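Tellurite resistance protein of COG3793 (Nostoc punctiforme, PDB 2OU3) is of uncertain function but, as a zinc-containing, all-helical member of the TerB family, is probably connected with tellurite resistance. Local coordinates at residues 100-105 against 138-143; 53-58 against 66-71; 37-42 against 78-83; 96-101 against 124-129. One frame throughout, in Å; residues are numbered along the deposited sequence.

Overall arrangement
Helix 94-106 ties the set together: interactions 1 and 4 share Ser-100 and Ala-101 on it, with centres about 12 Å apart. Interaction 4 carries Asp-96 of the indole-carbaldehyde pocket, and interaction 1 carries Ser-105 of the zinc site. Interaction 3 lies about 10 Å from interaction 4, centre to centre, and packs on it through Leu-80 and Leu-126. Interaction 2 is nested in the chain loop that interaction 3 closes. It lies across the chain's centre from interactions 1 and 4, about 19 and 20 Å away between centres, yet touches both where Phe-57 meets Ser-100. Interactions 1, 2 and 4 all reach the second subunit.

Interaction 1: residues 100-105 against 138-143; sequences SAIWVS and QLYYYE. With ZN (zinc ion), chain C.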
# COMPACT_ATOMS: atom_id res chain seq x y z
N SER A 100 7.27 8.41 -7.22
CA SER A 100 6.29 9.05 -6.33
C SER A 100 5.81 10.38 -6.91
O SER A 100 4.63 10.69 -6.85
CB SER A 100 6.89 9.27 -4.94
OG SER A 100 7.07 8.01 -4.28
N ALA A 101 6.72 11.16 -7.49
CA ALA A 101 6.36 12.43 -8.12
C ALA A 101 5.38 12.25 -9.27
O ALA A 101 4.42 13.02 -9.43
CB ALA A 101 7.62 13.16 -8.63
N ILE A 102 5.59 11.20 -10.06
CA ILE A 102 4.65 10.83 -11.14
C ILE A 102 3.28 10.53 -10.57
O ILE A 102 2.28 11.04 -11.07
CB ILE A 102 5.18 9.62 -11.93
CG1 ILE A 102 6.42 10.03 -12.72
CG2 ILE A 102 4.07 9.03 -12.88
CD1 ILE A 102 7.31 8.84 -13.21
N TRP A 103 3.22 9.69 -9.53
CA TRP A 103 1.96 9.33 -8.88
C TRP A 103 1.28 10.56 -8.29
O TRP A 103 0.07 10.72 -8.42
CB TRP A 103 2.16 8.29 -7.79
CG TRP A 103 2.06 6.91 -8.24
CD1 TRP A 103 3.07 6.08 -8.59
CD2 TRP A 103 0.85 6.17 -8.41
NE1 TRP A 103 2.57 4.83 -8.94
CE2 TRP A 103 1.21 4.87 -8.86
CE3 TRP A 103 -0.50 6.48 -8.26
CZ2 TRP A 103 0.26 3.90 -9.12
CZ3 TRP A 103 -1.44 5.52 -8.51
CH2 TRP A 103 -1.06 4.25 -8.95
N VAL A 104 2.05 11.43 -7.64
CA VAL A 104 1.49 12.68 -7.13
C VAL A 104 0.88 13.54 -8.25
O VAL A 104 -0.20 14.08 -8.08
CB VAL A 104 2.55 13.49 -6.38
CG1 VAL A 104 2.03 14.90 -6.08
CG2 VAL A 104 2.93 12.78 -5.05
N SER A 105 1.60 13.69 -9.35
CA SER A 105 1.16 14.48 -10.47
C SER A 105 -0.12 13.88 -11.08
O SER A 105 -0.98 14.57 -11.59
CB SER A 105 2.27 14.54 -11.51
OG SER A 105 3.36 15.31 -11.03
N GLN A 138 5.79 4.06 -17.39
CA GLN A 138 5.09 2.85 -17.77
C GLN A 138 4.67 2.06 -16.54
O GLN A 138 3.55 1.56 -16.49
CB GLN A 138 5.94 1.98 -18.69
CG GLN A 138 5.27 0.70 -19.12
CD GLN A 138 6.15 -0.12 -20.06
OE1 GLN A 138 7.17 -0.67 -19.64
NE2 GLN A 138 5.75 -0.19 -21.32
N LEU A 139 5.59 1.94 -15.59
CA LEU A 139 5.30 1.26 -14.35
C LEU A 139 4.09 1.91 -13.63
O LEU A 139 3.16 1.21 -13.22
CB LEU A 139 6.52 1.26 -13.47
CG LEU A 139 6.34 0.58 -12.11
CD1 LEU A 139 6.15 -0.93 -12.28
CD2 LEU A 139 7.53 0.90 -11.25
N TYR A 140 4.10 3.23 -13.51
CA TYR A 140 2.94 3.99 -13.03
C TYR A 140 1.65 3.55 -13.76
O TYR A 140 0.62 3.22 -13.13
CB TYR A 140 3.14 5.51 -13.19
CG TYR A 140 1.81 6.19 -13.14
CD1 TYR A 140 1.13 6.29 -11.94
CD2 TYR A 140 1.16 6.60 -14.29
CE1 TYR A 140 -0.11 6.81 -11.87
CE2 TYR A 140 -0.12 7.15 -14.22
CZ TYR A 140 -0.74 7.23 -13.00
OH TYR A 140 -2.00 7.75 -12.87
N TYR A 141 1.67 3.58 -15.09
CA TYR A 141 0.41 3.31 -15.81
C TYR A 141 -0.08 1.90 -15.51
O TYR A 141 -1.27 1.68 -15.34
CB TYR A 141 0.52 3.51 -17.32
CG TYR A 141 0.49 4.98 -17.71
CD1 TYR A 141 -0.67 5.73 -17.58
CD2 TYR A 141 1.63 5.60 -18.22
CE1 TYR A 141 -0.69 7.08 -17.95
CE2 TYR A 141 1.62 6.94 -18.57
CZ TYR A 141 0.47 7.67 -18.43
OH TYR A 141 0.49 8.98 -18.81
N TYR A 142 0.86 0.96 -15.48
CA TYR A 142 0.54 -0.44 -15.17
C TYR A 142 0.05 -0.62 -13.74
O TYR A 142 -0.90 -1.38 -13.49
CB TYR A 142 1.76 -1.32 -15.39
CG TYR A 142 1.93 -1.83 -16.79
CD1 TYR A 142 2.50 -1.04 -17.78
CD2 TYR A 142 1.52 -3.12 -17.14
CE1 TYR A 142 2.66 -1.49 -19.09
CE2 TYR A 142 1.69 -3.59 -18.45
CZ TYR A 142 2.26 -2.76 -19.41
OH TYR A 142 2.44 -3.19 -20.71
N GLU A 143 0.70 0.05 -12.79
CA GLU A 143 0.28 -0.03 -11.39
C GLU A 143 -1.13 0.55 -11.19
O GLU A 143 -1.99 -0.07 -10.55
CB GLU A 143 1.28 0.68 -10.50
CG GLU A 143 2.56 -0.08 -10.25
CD GLU A 143 3.60 0.74 -9.40
OE1 GLU A 143 3.52 2.00 -9.28
OE2 GLU A 143 4.58 0.11 -8.93
ZN ZN C . -1.47 16.56 -11.99
O HOH W 1 -2.21 18.68 -12.37
O HOH W 2 -2.59 15.68 -13.66
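Tyr-140 presents the edge of its ring to one face of the Trp-103 indole, an edge-to-face (T-shaped) stack whose planes stand at 82°. The centroid of the six-membered ring of Trp-103 is 4.7 Å from that of Tyr-140, and Tyr-140 CD1 comes to 3.4 Å from Trp-103 CE2. Tyr-140 holds CG anti to its backbone N (chi1 161°), which carries its ring to the indole. Ile-102 CG2 packs obliquely against the root of the ring, 3.6 Å from Tyr-140 CG. The indole is also held at its rim: Trp-103 NE1 donates to Glu-143 OE1 over 3.0 Å, with the acceptor close to the ring plane and the bond moderately bent at 153°. Face and edge contacts together fix the tilt of the indole. This packing contrasts with the outer side of helix 130-154, where the exposed Tyr-142 points away from the contact. The second carboxylate oxygen, Glu-143 OE2, forms a salt bridge to Arg-150 of the second subunit, whose Trp-16 adds another edge-to-face partner for Trp-103. Elsewhere on helix 94-106, Ser-105 O joins Glu-50, Asp-108 and Glu-115 on zinc, while Val-104 packs on helices 26-41 and 48-60.

Interaction 2: residues 53-58 against 66-71; sequences WALGFC and WVIEDL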
# COMPACT_ATOMS: atom_id res chain seq x y z
N TRP A 53 -2.75 14.16 -1.77
CA TRP A 53 -2.36 12.78 -2.00
C TRP A 53 -0.96 12.47 -1.45
O TRP A 53 -0.71 11.41 -0.82
CB TRP A 53 -2.40 12.52 -3.49
CG TRP A 53 -2.34 11.09 -3.85
CD1 TRP A 53 -3.41 10.27 -4.08
CD2 TRP A 53 -1.17 10.30 -4.06
NE1 TRP A 53 -2.97 9.04 -4.42
CE2 TRP A 53 -1.61 9.01 -4.40
CE3 TRP A 53 0.21 10.56 -3.97
CZ2 TRP A 53 -0.72 7.98 -4.66
CZ3 TRP A 53 1.08 9.51 -4.20
CH2 TRP A 53 0.60 8.24 -4.55
N ALA A 54 -0.04 13.39 -1.67
CA ALA A 54 1.34 13.22 -1.20
C ALA A 54 1.40 13.14 0.34
O ALA A 54 2.09 12.29 0.91
CB ALA A 54 2.20 14.37 -1.70
N LEU A 55 0.66 14.05 1.01
CA LEU A 55 0.61 14.09 2.47
C LEU A 55 -0.03 12.83 3.03
O LEU A 55 0.42 12.29 4.05
CB LEU A 55 -0.17 15.30 2.96
CG LEU A 55 0.42 16.70 2.82
CD1 LEU A 55 -0.54 17.72 3.40
CD2 LEU A 55 1.66 16.79 3.55
N GLY A 56 -1.07 12.34 2.34
CA GLY A 56 -1.75 11.12 2.76
C GLY A 56 -0.84 9.90 2.62
O GLY A 56 -0.82 9.01 3.48
N PHE A 57 -0.08 9.86 1.54
CA PHE A 57 0.87 8.78 1.28
C PHE A 57 1.91 8.80 2.39
O PHE A 57 2.14 7.80 3.04
CB PHE A 57 1.46 9.01 -0.11
CG PHE A 57 2.45 7.98 -0.55
CD1 PHE A 57 2.29 6.64 -0.27
CD2 PHE A 57 3.52 8.39 -1.34
CE1 PHE A 57 3.20 5.70 -0.73
CE2 PHE A 57 4.46 7.46 -1.80
CZ PHE A 57 4.29 6.14 -1.50
N CYS A 58 2.42 10.00 2.71
CA CYS A 58 3.44 10.13 3.73
C CYS A 58 2.88 9.75 5.11
O CYS A 58 3.49 8.99 5.86
CB CYS A 58 4.02 11.55 3.73
SG CYS A 58 5.32 11.82 4.96
N TRP A 66 4.93 15.87 13.43
CA TRP A 66 5.71 17.00 12.95
C TRP A 66 5.99 16.94 11.45
O TRP A 66 6.06 17.98 10.79
CB TRP A 66 7.03 17.21 13.73
CG TRP A 66 8.21 16.30 13.39
CD1 TRP A 66 8.66 15.23 14.13
CD2 TRP A 66 9.14 16.45 12.30
NE1 TRP A 66 9.77 14.70 13.54
CE2 TRP A 66 10.09 15.42 12.43
CE3 TRP A 66 9.25 17.34 11.23
CZ2 TRP A 66 11.12 15.25 11.52
CZ3 TRP A 66 10.29 17.19 10.33
CH2 TRP A 66 11.21 16.15 10.48
N VAL A 67 6.21 15.74 10.91
CA VAL A 67 6.58 15.61 9.52
C VAL A 67 5.46 16.14 8.64
O VAL A 67 5.70 16.88 7.70
CB VAL A 67 6.94 14.16 9.15
CG1 VAL A 67 7.24 13.98 7.59
CG2 VAL A 67 8.11 13.68 9.99
N ILE A 68 4.23 15.75 8.94
CA ILE A 68 3.07 16.18 8.15
C ILE A 68 2.76 17.66 8.36
O ILE A 68 2.51 18.41 7.40
CB ILE A 68 1.82 15.30 8.44
CG1 ILE A 68 2.13 13.83 8.18
CG2 ILE A 68 0.62 15.77 7.60
CD1 ILE A 68 2.64 13.47 6.77
N GLU A 69 2.79 18.11 9.61
CA GLU A 69 2.54 19.53 9.86
C GLU A 69 3.53 20.43 9.11
O GLU A 69 3.18 21.45 8.53
CB GLU A 69 2.64 19.81 11.34
CG GLU A 69 1.53 19.12 12.12
CD GLU A 69 0.15 19.71 11.87
OE1 GLU A 69 0.01 20.73 11.14
OE2 GLU A 69 -0.81 19.12 12.40
N ASP A 70 4.79 19.99 9.10
CA ASP A 70 5.86 20.74 8.43
C ASP A 70 5.74 20.67 6.88
O ASP A 70 6.04 21.65 6.18
CB ASP A 70 7.21 20.25 8.95
CG ASP A 70 8.38 20.95 8.35
OD1 ASP A 70 8.71 22.04 8.83
OD2 ASP A 70 9.01 20.37 7.45
N LEU A 71 5.29 19.54 6.34
CA LEU A 71 4.99 19.46 4.90
C LEU A 71 3.82 20.36 4.50
O LEU A 71 3.82 20.92 3.40
CB LEU A 71 4.69 18.01 4.46
CG LEU A 71 5.84 17.01 4.42
CD1 LEU A 71 5.37 15.56 4.16
CD2 LEU A 71 6.87 17.44 3.40
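Val-67 turns one methyl, CG1, to Cys-58 and lays the other, CG2, on a face of the Trp-66 indole, 3.5 Å above the plane and over its centre. On the partner helix, the Phe-57 ring has Trp-53 CH2 above one face, offset toward the rim, and also forms edge-to-face pairs with Trp-61 and Phe-17. These rings flank a contact that is itself aliphatic and sulfur-based. Cys-58 is at its middle: with SG anti to the backbone N (chi1 -180°), the sulfur reaches Ile-68 CD1 at 3.6 Å, Leu-71 CD1 at 3.8 Å and Val-67 CG1 at 3.9 Å. A turn before Cys-58, Leu-55 lies alongside Leu-71, their chains pointing opposite ways. Leu-55 CD2 presses to 3.4 Å from Leu-71 CB, tighter than usual for two carbons. The axes of segments 53-58 and 66-71 run nearly antiparallel (169°), 10.3 Å apart at closest approach. Met-33 of helix 26-41 covers Cys-58 and Leu-71, and Leu-8 of the second subunit packs on Leu-55 and Ile-68. All five touching residues are buried, their side chains apolar or sulfur-bearing, with Ile-68 CD1 also resting on Leu-55 O; shape fit and exclusion of water, rather than polar pairing, join helix 48-60 to helix 65-73.

Interaction 3: residues 37-42 against 78-83; sequences LTCAKA and EALEEV
Thr-38, in the last turns of helix 26-41, has its CA 6.2 Å from the CA of Leu-80, which follows the N-cap residue Ala-79 at the start of helix 80-84. The threonine side chain faces this helix start and divides its work between two branches. Its methyl, CG2, lies anti to the backbone N because OG1 is turned beside that nitrogen (chi1 -53°); this puts CG2 3.5 Å from Glu-78 O and 3.9 Å from Leu-80 CB. The hydroxyl branch works through water 3, which donates to Thr-38 OG1 over 2.7 Å and accepts from Glu-78 N, also over 2.7 Å. OG1 is in addition hydrogen-bonded to Lys-34 O in its own helix, so the bridging water and a backbone carbonyl both grip it. In the loop before helix 80-84, the carboxylate of Glu-78 is held by a hydrogen bond to Tyr-74 and a salt bridge to Arg-86. Leu-80 CD1 lies 4.2 Å from Thr-38 CB, while a salt bridge from Lys-41 to Asp-77 ties the helix end to the same loop. Within the all-helical TerB fold, the lead-in to helix 80-84 thus packs on the C-terminal part of helix 26-41, with one water bridging Thr-38 and Glu-78.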
# COMPACT_ATOMS: atom_id res chain seq x y z
N LEU A 37 7.79 16.49 -3.54
CA LEU A 37 6.99 17.68 -3.79
C LEU A 37 7.71 18.65 -4.71
O LEU A 37 7.08 19.23 -5.62
CB LEU A 37 6.62 18.39 -2.49
CG LEU A 37 5.70 17.64 -1.55
CD1 LEU A 37 5.59 18.38 -0.24
CD2 LEU A 37 4.33 17.44 -2.24
N THR A 38 9.01 18.85 -4.49
CA THR A 38 9.80 19.69 -5.38
C THR A 38 9.73 19.16 -6.82
O THR A 38 9.57 19.92 -7.76
CB THR A 38 11.27 19.73 -4.96
OG1 THR A 38 11.33 20.11 -3.60
CG2 THR A 38 12.05 20.73 -5.80
N CYS A 39 9.87 17.85 -6.95
CA CYS A 39 9.86 17.18 -8.24
C CYS A 39 8.50 17.33 -8.94
O CYS A 39 8.45 17.69 -10.11
CB CYS A 39 10.21 15.69 -8.02
SG CYS A 39 10.91 14.78 -9.40
N ALA A 40 7.42 17.05 -8.23
CA ALA A 40 6.07 17.16 -8.78
C ALA A 40 5.78 18.61 -9.18
O ALA A 40 5.24 18.86 -10.26
CB ALA A 40 5.04 16.68 -7.79
N LYS A 41 6.13 19.55 -8.31
CA LYS A 41 5.89 20.98 -8.60
C LYS A 41 6.79 21.45 -9.75
O LYS A 41 6.34 22.18 -10.64
CB LYS A 41 6.12 21.81 -7.35
CG LYS A 41 5.61 23.24 -7.43
CD LYS A 41 6.23 24.09 -6.33
CE LYS A 41 5.61 25.49 -6.29
NZ LYS A 41 5.86 26.15 -4.99
N ALA A 42 8.05 21.01 -9.72
CA ALA A 42 9.00 21.23 -10.81
C ALA A 42 9.09 22.71 -11.14
O ALA A 42 9.48 23.51 -10.29
CB ALA A 42 8.63 20.39 -12.05
N GLU A 78 12.66 25.05 -3.27
CA GLU A 78 14.12 24.87 -3.12
C GLU A 78 14.69 24.11 -4.31
O GLU A 78 13.95 23.53 -5.09
CB GLU A 78 14.43 24.10 -1.85
CG GLU A 78 13.75 24.69 -0.61
CD GLU A 78 14.23 24.01 0.65
OE1 GLU A 78 13.75 22.88 0.95
OE2 GLU A 78 15.12 24.59 1.29
N ALA A 79 16.02 24.11 -4.46
CA ALA A 79 16.65 23.37 -5.55
C ALA A 79 16.65 21.88 -5.20
O ALA A 79 17.08 21.49 -4.12
CB ALA A 79 18.06 23.90 -5.82
N LEU A 80 16.14 21.06 -6.10
CA LEU A 80 15.95 19.63 -5.83
C LEU A 80 17.28 18.95 -5.46
O LEU A 80 17.34 18.15 -4.53
CB LEU A 80 15.35 18.96 -7.05
CG LEU A 80 15.12 17.44 -7.01
CD1 LEU A 80 14.26 16.96 -5.86
CD2 LEU A 80 14.52 17.03 -8.36
N GLU A 81 18.34 19.30 -6.16
CA GLU A 81 19.66 18.71 -5.83
C GLU A 81 20.15 19.07 -4.44
O GLU A 81 20.89 18.31 -3.81
CB GLU A 81 20.71 19.13 -6.87
CG GLU A 81 21.05 20.64 -6.90
CD GLU A 81 20.15 21.46 -7.84
OE1 GLU A 81 19.06 20.99 -8.25
OE2 GLU A 81 20.55 22.60 -8.16
N GLU A 82 19.79 20.26 -3.97
CA GLU A 82 20.16 20.67 -2.61
C GLU A 82 19.33 19.92 -1.56
O GLU A 82 19.84 19.56 -0.50
CB GLU A 82 20.00 22.17 -2.42
CG GLU A 82 20.89 22.99 -3.37
CD GLU A 82 20.87 24.49 -3.05
OE1 GLU A 82 20.23 24.90 -2.05
OE2 GLU A 82 21.47 25.27 -3.83
N VAL A 83 18.07 19.70 -1.85
CA VAL A 83 17.22 18.99 -0.92
C VAL A 83 17.74 17.56 -0.70
O VAL A 83 17.91 17.12 0.45
CB VAL A 83 15.76 19.03 -1.38
CG1 VAL A 83 14.87 18.22 -0.41
CG2 VAL A 83 15.28 20.47 -1.43
O HOH W 3 11.63 22.64 -2.57

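Interaction 4: residues 96-101 against 124-129; sequences DILLSA and TILGIK. With I3A (1H-indole-3-carbaldehyde), chain E.
Leu-98 carries its CG anti to the backbone N (chi1 -160°), whereas Leu-126 and Ile-128 both turn their chains beside their own backbone nitrogens, and these settings bring the branched ends together. CD1 of Leu-98 meets Leu-126 CD1 at 4.2 Å. The other methyl, CD2, lies 3.9 Å from Ile-128 CD1, which the extended isoleucine chain (chi2 173°) pushes forward until it also rests 3.9 Å from Leu-98 CB. The side chains of Leu-98 and Ile-128 overlap head to tail, and Ile-97 CG2 adds a looser touch to Leu-126 CD1 at 4.4 Å. Between Leu-126 and Ile-128 the chain turns at Gly-127, whose positive phi and bonds back into the last turn form a Schellman motif that ends helix 113-126; Lys-129 then takes the N-cap position of helix 130-154. Val-133 of that helix packs on both Leu-98 and Ile-128. On another side of helix 94-106, Asp-96 OD2 accepts the indole N-H of the bound 1H-indole-3-carbaldehyde over 2.8 Å in a nearly straight bond of 165°. The same oxygen is hydrogen-bonded to Tyr-155 OH of the second subunit, and Asp-96 OD1 to Tyr-32 OH, so the carboxylate is gripped on both oxygens. The arrangement is the Schellman-capped C-terminus of helix 113-126 packed on helix 94-106, which supplies Asp-96 to the ligand pocket, where Ser-29 OG also hydrogen-bonds the ligand.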
# COMPACT_ATOMS: atom_id res chain seq x y z
N ASP A 96 13.07 6.41 -7.07
CA ASP A 96 12.00 6.29 -6.11
C ASP A 96 11.27 7.65 -6.00
O ASP A 96 10.05 7.73 -6.08
CB ASP A 96 12.67 5.82 -4.82
CG ASP A 96 11.72 5.59 -3.64
OD1 ASP A 96 10.48 5.82 -3.74
OD2 ASP A 96 12.27 5.11 -2.61
N ILE A 97 12.04 8.72 -5.85
CA ILE A 97 11.48 10.04 -5.77
C ILE A 97 10.65 10.32 -7.04
O ILE A 97 9.54 10.85 -6.97
CB ILE A 97 12.63 11.13 -5.65
CG1 ILE A 97 13.30 11.12 -4.26
CG2 ILE A 97 12.09 12.54 -5.99
CD1 ILE A 97 14.74 11.74 -4.23
N LEU A 98 11.22 10.01 -8.20
CA LEU A 98 10.57 10.32 -9.50
C LEU A 98 9.24 9.62 -9.63
O LEU A 98 8.25 10.21 -10.04
CB LEU A 98 11.49 9.93 -10.66
CG LEU A 98 11.11 10.65 -11.96
CD1 LEU A 98 11.66 12.07 -11.77
CD2 LEU A 98 11.69 10.04 -13.22
N LEU A 99 9.22 8.32 -9.28
CA LEU A 99 8.03 7.53 -9.34
C LEU A 99 6.93 8.06 -8.44
O LEU A 99 5.80 8.17 -8.85
CB LEU A 99 8.33 6.04 -9.04
CG LEU A 99 7.09 5.13 -9.09
CD1 LEU A 99 6.42 5.12 -10.47
CD2 LEU A 99 7.42 3.69 -8.62
N SER A 100 7.27 8.41 -7.22
CA SER A 100 6.29 9.05 -6.33
C SER A 100 5.81 10.38 -6.91
O SER A 100 4.63 10.69 -6.85
CB SER A 100 6.89 9.27 -4.94
OG SER A 100 7.07 8.01 -4.28
N ALA A 101 6.72 11.16 -7.49
CA ALA A 101 6.36 12.43 -8.12
C ALA A 101 5.38 12.25 -9.27
O ALA A 101 4.42 13.02 -9.43
CB ALA A 101 7.62 13.16 -8.63
N THR A 124 16.45 14.86 -15.36
CA THR A 124 17.75 15.36 -15.78
C THR A 124 18.56 15.87 -14.57
O THR A 124 19.74 15.53 -14.40
CB THR A 124 17.58 16.45 -16.83
OG1 THR A 124 16.58 16.02 -17.77
CG2 THR A 124 18.89 16.70 -17.51
N ILE A 125 17.91 16.67 -13.74
CA ILE A 125 18.51 17.17 -12.49
C ILE A 125 18.94 16.02 -11.60
O ILE A 125 20.04 16.02 -11.07
CB ILE A 125 17.55 18.10 -11.74
CG1 ILE A 125 17.36 19.40 -12.55
CG2 ILE A 125 18.11 18.43 -10.34
CD1 ILE A 125 16.17 20.26 -12.11
N LEU A 126 18.08 15.01 -11.50
CA LEU A 126 18.39 13.79 -10.74
C LEU A 126 19.38 12.84 -11.39
O LEU A 126 19.83 11.89 -10.75
CB LEU A 126 17.09 13.05 -10.42
CG LEU A 126 16.15 13.71 -9.42
CD1 LEU A 126 14.94 12.84 -9.30
CD2 LEU A 126 16.82 13.92 -8.05
N GLY A 127 19.73 13.07 -12.66
CA GLY A 127 20.67 12.20 -13.36
C GLY A 127 20.09 10.88 -13.86
O GLY A 127 20.84 9.93 -14.15
N ILE A 128 18.78 10.83 -14.03
CA ILE A 128 18.08 9.61 -14.48
C ILE A 128 17.98 9.66 -16.01
O ILE A 128 17.53 10.67 -16.56
CB ILE A 128 16.65 9.52 -13.87
CG1 ILE A 128 16.69 9.60 -12.33
CG2 ILE A 128 15.92 8.25 -14.31
CD1 ILE A 128 15.30 9.71 -11.67
N LYS A 129 18.42 8.60 -16.68
CA LYS A 129 18.37 8.51 -18.15
C LYS A 129 16.94 8.37 -18.66
O LYS A 129 16.07 7.79 -17.97
CB LYS A 129 19.24 7.35 -18.65
CG LYS A 129 20.73 7.63 -18.43
CD LYS A 129 21.65 6.93 -19.40
CE LYS A 129 23.10 7.43 -19.26
NZ LYS A 129 23.69 6.97 -17.97
O I3A E . 10.61 7.60 4.08
C3' I3A E . 10.14 7.10 3.06
C3 I3A E . 11.08 6.79 1.95
C2 I3A E . 10.71 6.17 0.79
N I3A E . 11.84 6.03 0.02
C8 I3A E . 12.93 6.54 0.64
C9 I3A E . 12.52 7.07 1.95
C4 I3A E . 13.46 7.62 2.83
C5 I3A E . 14.77 7.70 2.43
C6 I3A E . 15.19 7.19 1.19
C7 I3A E . 14.27 6.62 0.32